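Local coordinates for protein PA0821 (Pseudomonas aeruginosa, PDB 7DRG) that probably serves as a type VI secretion immunity protein (antitoxin), neutralising a putative VRR-NUC domain effector encoded in the PAAR2 cluster, at residues L38-T43 with A274-A279; D63-L68 with F148-L153; L165-A170 with N356-R361; S257-Y262 with V268-G273. All coordinates share one frame; numbering follows the deposited sequence.

Contact 1: residues L38-T43 with A274-A279; sequences LCLRGT and AYPYIA
Leu38 and Leu40 pack against Ile278 and Pro276 in a purely apolar strand-to-loop contact: strand 34-46, which pairs antiparallel with strands 144-151 and 182-186, meets the coil that runs from strand 267-272 to helix 288-297. The evidence is sparse but consistent. Only 117 Å² is buried, and the nearest CA atoms stay 8.1 Å apart (Leu40 to Pro276), too far for backbone pairing. The leucines are two residues apart on an extended strand and therefore reach the same side. Leu38 points its CB at the loop and places CG opposite the backbone N (chi1 -172°), which carries CD2 to within 4.1 Å of Ile278 CD1; the two side chains run crosswise. Ile278 also packs on His182 of strand 182-186, and Leu38 on Tyr184 of the same strand and on Leu152 of helix 152-157. The loop has polar ties of its own: Tyr277 N bonds to Tyr290 OH and Tyr277 OH to Glu349 OE1, and one face of the Tyr277 ring carries Tyr275 CE1. Two residues further along the strand, Leu40 brings only its branch end to the loop, with CD1 4.3 Å from CG of the Pro276 ring.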
# COMPACT_ATOMS: atom_id res chain seq x y z
N LEU B 38 -5.19 13.79 5.66
CA LEU B 38 -5.85 13.90 4.35
C LEU B 38 -6.70 15.16 4.34
O LEU B 38 -7.49 15.34 5.23
CB LEU B 38 -6.68 12.65 4.08
CG LEU B 38 -7.27 12.52 2.68
CD1 LEU B 38 -6.21 12.54 1.59
CD2 LEU B 38 -8.14 11.30 2.56
N CYS B 39 -6.50 15.99 3.34
CA CYS B 39 -7.24 17.24 3.26
C CYS B 39 -7.47 17.60 1.80
O CYS B 39 -7.08 16.87 0.88
CB CYS B 39 -6.48 18.34 4.02
SG CYS B 39 -4.85 18.67 3.32
N LEU B 40 -8.13 18.74 1.59
CA LEU B 40 -8.34 19.29 0.26
C LEU B 40 -7.32 20.41 0.06
O LEU B 40 -7.43 21.47 0.68
CB LEU B 40 -9.77 19.80 0.12
CG LEU B 40 -10.11 20.59 -1.14
CD1 LEU B 40 -9.75 19.81 -2.38
CD2 LEU B 40 -11.61 20.91 -1.11
N ARG B 41 -6.34 20.17 -0.81
CA ARG B 41 -5.21 21.07 -0.97
C ARG B 41 -5.15 21.61 -2.39
O ARG B 41 -5.40 20.87 -3.36
CB ARG B 41 -3.89 20.36 -0.64
CG ARG B 41 -2.67 21.29 -0.59
CD ARG B 41 -1.45 20.53 -0.04
NE ARG B 41 -0.89 19.58 -1.00
CZ ARG B 41 -0.00 18.65 -0.65
NH1 ARG B 41 0.38 18.56 0.62
NH2 ARG B 41 0.51 17.82 -1.55
N GLY B 42 -4.82 22.89 -2.51
CA GLY B 42 -4.58 23.52 -3.80
C GLY B 42 -3.14 23.97 -3.90
O GLY B 42 -2.56 24.44 -2.91
N THR B 43 -2.57 23.84 -5.09
CA THR B 43 -1.17 24.16 -5.37
C THR B 43 -1.11 25.05 -6.61
O THR B 43 -1.64 24.67 -7.66
CB THR B 43 -0.36 22.89 -5.60
OG1 THR B 43 -0.46 22.04 -4.45
CG2 THR B 43 1.09 23.21 -5.89
N ALA B 274 -18.27 16.65 -9.53
CA ALA B 274 -19.07 17.38 -8.55
C ALA B 274 -18.35 17.58 -7.23
O ALA B 274 -18.77 18.42 -6.43
CB ALA B 274 -20.39 16.63 -8.31
N TYR B 275 -17.30 16.82 -6.99
CA TYR B 275 -16.50 16.91 -5.77
C TYR B 275 -15.16 16.25 -6.05
O TYR B 275 -15.02 15.53 -7.04
CB TYR B 275 -17.21 16.22 -4.59
CG TYR B 275 -17.91 14.92 -4.93
CD1 TYR B 275 -17.19 13.79 -5.28
CD2 TYR B 275 -19.29 14.84 -4.87
CE1 TYR B 275 -17.84 12.60 -5.59
CE2 TYR B 275 -19.95 13.66 -5.17
CZ TYR B 275 -19.22 12.55 -5.53
OH TYR B 275 -19.89 11.38 -5.82
N PRO B 276 -14.15 16.49 -5.21
CA PRO B 276 -12.87 15.80 -5.42
C PRO B 276 -13.01 14.30 -5.18
O PRO B 276 -13.80 13.85 -4.35
CB PRO B 276 -11.94 16.45 -4.39
CG PRO B 276 -12.84 17.01 -3.34
CD PRO B 276 -14.07 17.46 -4.10
N TYR B 277 -12.21 13.53 -5.93
CA TYR B 277 -12.28 12.07 -5.93
C TYR B 277 -10.99 11.48 -5.39
O TYR B 277 -9.90 11.79 -5.89
CB TYR B 277 -12.51 11.51 -7.34
CG TYR B 277 -13.93 11.62 -7.86
CD1 TYR B 277 -14.43 12.82 -8.31
CD2 TYR B 277 -14.74 10.49 -7.94
CE1 TYR B 277 -15.73 12.92 -8.80
CE2 TYR B 277 -16.03 10.57 -8.43
CZ TYR B 277 -16.52 11.79 -8.85
OH TYR B 277 -17.81 11.89 -9.34
N ILE B 278 -11.12 10.61 -4.37
CA ILE B 278 -9.99 9.83 -3.87
C ILE B 278 -9.66 8.69 -4.82
O ILE B 278 -8.50 8.45 -5.16
CB ILE B 278 -10.31 9.30 -2.46
CG1 ILE B 278 -10.37 10.43 -1.44
CG2 ILE B 278 -9.30 8.23 -2.05
CD1 ILE B 278 -10.92 10.00 -0.09
N ALA B 279 -10.69 7.98 -5.27
CA ALA B 279 -10.52 6.79 -6.10
C ALA B 279 -11.81 6.59 -6.89
O ALA B 279 -12.68 7.47 -6.94
CB ALA B 279 -10.17 5.57 -5.24

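Contact 2: residues D63-L68 with F148-L153; sequences DEFERL and FSVPLL
Phe65, on helix 52-69, directs its side chain at Phe148, Ser149 and Val150 of strand 144-151. From CB, which points toward the strand, the chain turns so that CG lies opposite the backbone N (chi1 174°), and one side of the ring then does all the touching. Phe65 CD1 comes first, 4.3 Å from Phe148 CD2. Phe65 CE1 follows, 3.5 Å from the carbonyl oxygen Ser149 O and 4.5 Å from Val150 CG1. At the tip, Phe65 CZ is 3.8 Å from that same Ser149 O. The oxygen lies in the ring plane, at its edge, whereas Phe148 and Val150 approach obliquely. Such reach is needed because the axes of the short segments 63-68 and 148-151 stay 10.6 Å apart at closest, with N-to-C directions 18° apart. Both rings have aromatic neighbours: Phe127 meets Phe65, Phe162 meets Phe148, and Trp125 touches both Phe65 and Val150. The CB of Ser149 points away from the helix; its OG bonds to Ala124 O and Asn185 ND2. Helix and strand are thus joined by van der Waals packing, to which the edge approach probably adds a weak electrostatic gain, since the positive C-H rim of Phe65 faces a partly negative oxygen.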
# COMPACT_ATOMS: atom_id res chain seq x y z
N ASP B 63 -5.78 37.07 3.47
CA ASP B 63 -6.95 37.65 4.13
C ASP B 63 -8.19 36.81 3.87
O ASP B 63 -8.98 36.53 4.79
CB ASP B 63 -7.19 39.08 3.64
CG ASP B 63 -6.20 40.09 4.20
OD1 ASP B 63 -5.53 39.80 5.21
OD2 ASP B 63 -6.13 41.20 3.62
N GLU B 64 -8.39 36.40 2.61
CA GLU B 64 -9.52 35.56 2.23
C GLU B 64 -9.48 34.22 2.96
O GLU B 64 -10.51 33.72 3.44
CB GLU B 64 -9.48 35.32 0.73
CG GLU B 64 -10.30 36.23 -0.10
CD GLU B 64 -10.53 35.64 -1.47
OE1 GLU B 64 -9.62 35.75 -2.32
OE2 GLU B 64 -11.61 35.04 -1.69
N PHE B 65 -8.30 33.60 3.00
CA PHE B 65 -8.15 32.30 3.65
C PHE B 65 -8.34 32.42 5.16
O PHE B 65 -9.01 31.59 5.78
CB PHE B 65 -6.78 31.74 3.32
CG PHE B 65 -6.44 30.46 4.03
CD1 PHE B 65 -6.93 29.25 3.57
CD2 PHE B 65 -5.62 30.48 5.16
CE1 PHE B 65 -6.60 28.07 4.23
CE2 PHE B 65 -5.29 29.30 5.81
CZ PHE B 65 -5.80 28.10 5.34
N GLU B 66 -7.78 33.47 5.75
CA GLU B 66 -7.80 33.62 7.20
C GLU B 66 -9.21 33.86 7.72
O GLU B 66 -9.51 33.52 8.87
CB GLU B 66 -6.86 34.75 7.62
CG GLU B 66 -6.51 34.78 9.09
CD GLU B 66 -5.48 35.84 9.42
OE1 GLU B 66 -5.61 36.98 8.93
OE2 GLU B 66 -4.53 35.53 10.18
N ARG B 67 -10.10 34.45 6.90
CA ARG B 67 -11.48 34.60 7.32
C ARG B 67 -12.10 33.25 7.66
O ARG B 67 -12.90 33.15 8.60
CB ARG B 67 -12.31 35.30 6.25
CG ARG B 67 -13.73 35.62 6.70
CD ARG B 67 -14.57 36.28 5.61
NE ARG B 67 -14.71 35.41 4.44
CZ ARG B 67 -15.60 34.43 4.34
NH1 ARG B 67 -16.44 34.18 5.34
NH2 ARG B 67 -15.65 33.69 3.24
N LEU B 68 -11.70 32.20 6.94
CA LEU B 68 -12.17 30.86 7.25
C LEU B 68 -11.33 30.17 8.31
O LEU B 68 -11.86 29.45 9.15
CB LEU B 68 -12.18 29.99 5.98
CG LEU B 68 -12.78 30.60 4.72
CD1 LEU B 68 -12.74 29.56 3.60
CD2 LEU B 68 -14.20 31.09 4.98
N PHE B 148 -2.36 25.72 -0.25
CA PHE B 148 -3.28 25.99 0.84
C PHE B 148 -4.28 24.85 0.91
O PHE B 148 -4.51 24.14 -0.07
CB PHE B 148 -3.98 27.35 0.66
CG PHE B 148 -4.97 27.37 -0.46
CD1 PHE B 148 -4.55 27.43 -1.77
CD2 PHE B 148 -6.33 27.31 -0.19
CE1 PHE B 148 -5.48 27.45 -2.81
CE2 PHE B 148 -7.26 27.32 -1.22
CZ PHE B 148 -6.83 27.39 -2.54
N SER B 149 -4.87 24.67 2.08
CA SER B 149 -5.76 23.53 2.23
C SER B 149 -6.80 23.79 3.29
O SER B 149 -6.61 24.60 4.20
CB SER B 149 -4.97 22.26 2.58
OG SER B 149 -4.50 22.31 3.92
N VAL B 150 -7.91 23.05 3.18
CA VAL B 150 -8.96 23.02 4.19
C VAL B 150 -9.27 21.56 4.51
O VAL B 150 -8.96 20.65 3.72
CB VAL B 150 -10.23 23.75 3.72
CG1 VAL B 150 -9.94 25.20 3.32
CG2 VAL B 150 -10.90 22.97 2.56
N PRO B 151 -9.90 21.30 5.66
CA PRO B 151 -10.28 19.93 6.01
C PRO B 151 -11.37 19.40 5.10
O PRO B 151 -12.17 20.15 4.53
CB PRO B 151 -10.79 20.05 7.45
CG PRO B 151 -10.27 21.35 7.95
CD PRO B 151 -10.15 22.24 6.77
N LEU B 152 -11.41 18.07 4.98
CA LEU B 152 -12.46 17.43 4.18
C LEU B 152 -13.84 17.69 4.76
O LEU B 152 -14.81 17.88 4.02
CB LEU B 152 -12.19 15.93 4.08
CG LEU B 152 -10.89 15.50 3.40
CD1 LEU B 152 -10.87 13.99 3.22
CD2 LEU B 152 -10.72 16.17 2.05
N LEU B 153 -13.95 17.70 6.09
CA LEU B 153 -15.25 17.95 6.71
C LEU B 153 -15.71 19.38 6.45
O LEU B 153 -16.90 19.62 6.22
CB LEU B 153 -15.20 17.67 8.21
CG LEU B 153 -16.52 17.82 8.98
CD1 LEU B 153 -17.59 16.87 8.43
CD2 LEU B 153 -16.31 17.60 10.47

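Contact 3: residues L165-A170 with N356-R361; sequences LFIDFA and NTLPER
The carboxylate of Glu360, in the type I beta turn Leu358 to Arg361, presents its OE2 side to Ile167: the methyl CG2 of Ile167 lies beyond that oxygen and well out of the carboxylate plane, 3.8 Å from Glu360 OE2. A salt bridge from Arg171 NH1 holds the same oxygen. A second flat group, the Phe169 ring, takes no part in the contact; Leu165 O sits over one of its faces near the rim, and the ring of Phe148 meets it at about 60°. The turn is closed by Arg361 N to Leu358 O at 3.1 Å and laid against helix 161-173 near the C terminus. Ile167 points its CB at this turn, and its side chain passes those of Leu358 and Glu360, each coming from the opposite direction. Glu360 sets CG between its backbone N and carbonyl carbon (chi1 72°) and is extended beyond, which takes the carboxylate back to the helix. There Asp168 OD1 is 5.5 Å from Glu360 OE1; Arg171 pairs with both acids and probably offsets this repulsion, though Asp168 OD2 also lies close to Glu64 OE2. Leu358 also packs on Leu163 and Gln164. The closest apolar approach is Leu358 CD1 to Ile167 CG1, 3.7 Å.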
# COMPACT_ATOMS: atom_id res chain seq x y z
N LEU B 165 -11.91 30.12 -3.23
CA LEU B 165 -10.54 30.55 -2.94
C LEU B 165 -9.62 30.22 -4.11
O LEU B 165 -8.80 31.06 -4.52
CB LEU B 165 -10.02 29.89 -1.66
CG LEU B 165 -10.67 30.23 -0.33
CD1 LEU B 165 -10.01 29.41 0.78
CD2 LEU B 165 -10.59 31.72 -0.04
N PHE B 166 -9.72 29.00 -4.64
CA PHE B 166 -8.81 28.59 -5.71
C PHE B 166 -8.95 29.49 -6.93
O PHE B 166 -7.95 29.93 -7.52
CB PHE B 166 -9.05 27.12 -6.07
CG PHE B 166 -7.96 26.52 -6.91
CD1 PHE B 166 -6.81 26.03 -6.32
CD2 PHE B 166 -8.09 26.45 -8.29
CE1 PHE B 166 -5.81 25.48 -7.10
CE2 PHE B 166 -7.09 25.90 -9.07
CZ PHE B 166 -5.94 25.41 -8.46
N ILE B 167 -10.19 29.82 -7.31
CA ILE B 167 -10.41 30.71 -8.44
C ILE B 167 -9.94 32.12 -8.11
O ILE B 167 -9.29 32.78 -8.93
CB ILE B 167 -11.89 30.69 -8.86
CG1 ILE B 167 -12.36 29.26 -9.14
CG2 ILE B 167 -12.11 31.60 -10.06
CD1 ILE B 167 -11.49 28.50 -10.10
N ASP B 168 -10.29 32.62 -6.92
CA ASP B 168 -9.87 33.97 -6.53
C ASP B 168 -8.36 34.09 -6.52
O ASP B 168 -7.81 35.11 -6.97
CB ASP B 168 -10.43 34.33 -5.15
CG ASP B 168 -11.91 34.68 -5.18
OD1 ASP B 168 -12.50 34.70 -6.28
OD2 ASP B 168 -12.50 34.92 -4.11
N PHE B 169 -7.66 33.07 -6.03
CA PHE B 169 -6.20 33.13 -5.97
C PHE B 169 -5.60 33.07 -7.37
O PHE B 169 -4.64 33.78 -7.68
CB PHE B 169 -5.62 31.98 -5.13
CG PHE B 169 -6.00 32.00 -3.66
CD1 PHE B 169 -6.80 32.99 -3.12
CD2 PHE B 169 -5.53 31.00 -2.82
CE1 PHE B 169 -7.14 32.99 -1.78
CE2 PHE B 169 -5.86 30.98 -1.48
CZ PHE B 169 -6.66 31.98 -0.95
N ALA B 170 -6.15 32.21 -8.23
CA ALA B 170 -5.68 32.13 -9.60
C ALA B 170 -5.82 33.47 -10.30
O ALA B 170 -4.93 33.90 -11.04
CB ALA B 170 -6.45 31.05 -10.36
N ASN B 356 -22.62 22.80 -6.31
CA ASN B 356 -21.24 22.32 -6.30
C ASN B 356 -20.35 23.01 -7.34
O ASN B 356 -19.19 22.61 -7.50
CB ASN B 356 -21.20 20.80 -6.47
CG ASN B 356 -21.94 20.32 -7.71
OD1 ASN B 356 -21.94 20.98 -8.74
ND2 ASN B 356 -22.59 19.16 -7.60
N THR B 357 -20.84 24.05 -8.01
CA THR B 357 -20.04 24.87 -8.91
C THR B 357 -20.24 26.33 -8.54
O THR B 357 -21.21 26.68 -7.87
CB THR B 357 -20.41 24.67 -10.39
OG1 THR B 357 -21.79 24.99 -10.59
CG2 THR B 357 -20.16 23.24 -10.83
N LEU B 358 -19.31 27.19 -9.01
CA LEU B 358 -19.52 28.62 -8.87
C LEU B 358 -20.41 29.14 -9.99
O LEU B 358 -20.33 28.65 -11.12
CB LEU B 358 -18.19 29.38 -8.90
CG LEU B 358 -17.11 28.93 -7.91
CD1 LEU B 358 -15.90 29.83 -8.06
CD2 LEU B 358 -17.63 28.97 -6.48
N PRO B 359 -21.27 30.12 -9.70
CA PRO B 359 -22.14 30.66 -10.76
C PRO B 359 -21.39 31.23 -11.96
O PRO B 359 -21.97 31.30 -13.05
CB PRO B 359 -22.95 31.75 -10.03
CG PRO B 359 -22.25 31.97 -8.71
CD PRO B 359 -21.59 30.67 -8.38
N GLU B 360 -20.13 31.61 -11.81
CA GLU B 360 -19.40 32.22 -12.91
C GLU B 360 -18.84 31.20 -13.90
O GLU B 360 -18.13 31.60 -14.83
CB GLU B 360 -18.27 33.09 -12.37
CG GLU B 360 -17.10 32.33 -11.78
CD GLU B 360 -16.15 33.24 -11.02
OE1 GLU B 360 -16.54 33.72 -9.93
OE2 GLU B 360 -15.03 33.49 -11.52
N ARG B 361 -19.14 29.91 -13.73
CA ARG B 361 -18.68 28.93 -14.69
C ARG B 361 -19.13 29.34 -16.08
O ARG B 361 -20.19 29.93 -16.26
CB ARG B 361 -19.21 27.53 -14.35
CG ARG B 361 -20.71 27.38 -14.51
CD ARG B 361 -21.18 25.95 -14.29
NE ARG B 361 -20.75 25.05 -15.36
CZ ARG B 361 -21.31 23.86 -15.60
NH1 ARG B 361 -22.32 23.44 -14.85
NH2 ARG B 361 -20.86 23.09 -16.59

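Contact 4: residues S257-Y262 with V268-G273; sequences SHFAFY and VVIQAG
A beta hairpin of strands 259-264 and 267-272 supplies this contact, which joins Tyr262 with Val269 and Ala260 with Gln271 as antiparallel hydrogen-bonded pairs. The axes of segments 259-262 and 268-272 approach to 4.7 Å, their N-to-C directions 162° apart. Gln271 N donates to Ala260 O at 2.8 Å in an almost straight bond (176° at the hydrogen), and Tyr262 N reaches Val269 O at the same length. Beyond the last bridge, Gly273 N still bonds to His258 O, 2.9 Å. Phe261 with Ile270, between those pairs, and Phe259 with Ala272, next toward Gly273, are non-hydrogen-bonded, and their side chains share one face. There Phe261 CD2 runs 3.9 Å from Ile270 CG1, and Phe259 CE2 rests 3.7 Å from Ala272 CB. Helix 288-297 covers this face through Leu292 and Leu293. The face of Tyr262 and Gln271 lies under helix 161-173 and the C-terminal loop: Tyr262 OH also bonds Leu358 N, and Gln271 NE2 bonds both Gly273 O and Asn356 O. Gln271 has CG anti to the backbone N (chi1 173°) and is extended beyond, which brings its amide out nearly coplanar with the phenol. Tyr262 OH donates at 2.7 Å to Gln271 OE1, at the ring edge.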
# COMPACT_ATOMS: atom_id res chain seq x y z
N SER B 257 -21.89 18.33 -18.45
CA SER B 257 -22.66 17.78 -17.34
C SER B 257 -21.78 17.53 -16.12
O SER B 257 -22.28 17.53 -14.99
CB SER B 257 -23.35 16.47 -17.77
OG SER B 257 -22.42 15.50 -18.22
N HIS B 258 -20.49 17.32 -16.34
CA HIS B 258 -19.60 16.93 -15.26
C HIS B 258 -18.33 17.77 -15.17
O HIS B 258 -17.65 17.69 -14.14
CB HIS B 258 -19.20 15.45 -15.39
CG HIS B 258 -20.30 14.50 -15.05
ND1 HIS B 258 -21.37 14.27 -15.88
CD2 HIS B 258 -20.49 13.70 -13.97
CE1 HIS B 258 -22.18 13.38 -15.34
NE2 HIS B 258 -21.67 13.02 -14.17
N PHE B 259 -18.01 18.56 -16.18
CA PHE B 259 -16.82 19.41 -16.18
C PHE B 259 -17.25 20.86 -16.29
O PHE B 259 -18.11 21.21 -17.11
CB PHE B 259 -15.88 19.04 -17.33
CG PHE B 259 -15.30 17.66 -17.22
CD1 PHE B 259 -16.01 16.56 -17.68
CD2 PHE B 259 -14.06 17.45 -16.64
CE1 PHE B 259 -15.49 15.28 -17.57
CE2 PHE B 259 -13.53 16.18 -16.52
CZ PHE B 259 -14.25 15.09 -16.98
N ALA B 260 -16.67 21.70 -15.44
CA ALA B 260 -16.90 23.13 -15.46
C ALA B 260 -15.60 23.85 -15.78
O ALA B 260 -14.51 23.35 -15.47
CB ALA B 260 -17.46 23.64 -14.12
N PHE B 261 -15.72 25.01 -16.40
CA PHE B 261 -14.58 25.80 -16.82
C PHE B 261 -14.71 27.20 -16.25
O PHE B 261 -15.75 27.85 -16.40
CB PHE B 261 -14.46 25.84 -18.34
CG PHE B 261 -14.34 24.48 -18.95
CD1 PHE B 261 -15.46 23.71 -19.19
CD2 PHE B 261 -13.09 23.95 -19.26
CE1 PHE B 261 -15.35 22.44 -19.73
CE2 PHE B 261 -12.97 22.69 -19.81
CZ PHE B 261 -14.10 21.94 -20.04
N TYR B 262 -13.66 27.65 -15.57
CA TYR B 262 -13.61 28.99 -14.99
C TYR B 262 -12.51 29.76 -15.69
O TYR B 262 -11.32 29.51 -15.47
CB TYR B 262 -13.38 28.92 -13.48
CG TYR B 262 -14.43 28.10 -12.76
CD1 TYR B 262 -15.69 28.63 -12.48
CD2 TYR B 262 -14.16 26.79 -12.39
CE1 TYR B 262 -16.64 27.87 -11.84
CE2 TYR B 262 -15.11 26.03 -11.73
CZ TYR B 262 -16.35 26.57 -11.46
OH TYR B 262 -17.29 25.81 -10.81
N VAL B 268 -7.31 29.16 -17.50
CA VAL B 268 -8.58 28.52 -17.16
C VAL B 268 -8.35 27.54 -16.02
O VAL B 268 -7.28 26.92 -15.91
CB VAL B 268 -9.21 27.83 -18.39
CG1 VAL B 268 -8.34 26.67 -18.87
CG2 VAL B 268 -10.64 27.37 -18.09
N VAL B 269 -9.35 27.41 -15.15
CA VAL B 269 -9.42 26.33 -14.18
C VAL B 269 -10.50 25.36 -14.63
O VAL B 269 -11.63 25.78 -14.93
CB VAL B 269 -9.70 26.83 -12.75
CG1 VAL B 269 -9.92 25.63 -11.80
CG2 VAL B 269 -8.56 27.68 -12.25
N ILE B 270 -10.16 24.09 -14.69
CA ILE B 270 -11.09 23.02 -15.05
C ILE B 270 -11.50 22.31 -13.78
O ILE B 270 -10.65 21.93 -12.98
CB ILE B 270 -10.46 22.04 -16.05
CG1 ILE B 270 -9.93 22.79 -17.27
CG2 ILE B 270 -11.46 20.95 -16.45
CD1 ILE B 270 -9.15 21.92 -18.23
N GLN B 271 -12.81 22.14 -13.58
CA GLN B 271 -13.34 21.38 -12.45
C GLN B 271 -13.80 20.03 -12.98
O GLN B 271 -14.68 19.96 -13.85
CB GLN B 271 -14.50 22.12 -11.78
CG GLN B 271 -15.21 21.30 -10.70
CD GLN B 271 -16.38 22.04 -10.06
OE1 GLN B 271 -16.50 23.26 -10.18
NE2 GLN B 271 -17.23 21.30 -9.35
N ALA B 272 -13.19 18.95 -12.48
CA ALA B 272 -13.48 17.60 -12.96
C ALA B 272 -14.39 16.91 -11.94
O ALA B 272 -13.91 16.21 -11.05
CB ALA B 272 -12.19 16.82 -13.17
N GLY B 273 -15.70 17.06 -12.11
CA GLY B 273 -16.65 16.35 -11.28
C GLY B 273 -17.24 17.22 -10.18
O GLY B 273 -16.79 18.33 -9.90

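In the fold
From the N terminus, strand 34-46 opens contact 1, which closes only at 274-279. Within that span, contact 2 links helix 52-69 to strand 144-151, the sheet neighbour of strand 34-46. Helix 161-173 follows and opens contact 3, after contact 2 has closed. The hairpin of contact 4 forms next, so it lies within the spans of both contacts 1 and 3, and its second strand runs directly into the loop of contact 1. Contact 3 closes last, at 356-361, and therefore crosses contact 1. Contacts 3 and 4, with centres about 10 Å apart, bind the C-terminal loop to helix and hairpin together, whereas contacts 2 and 4 do not touch.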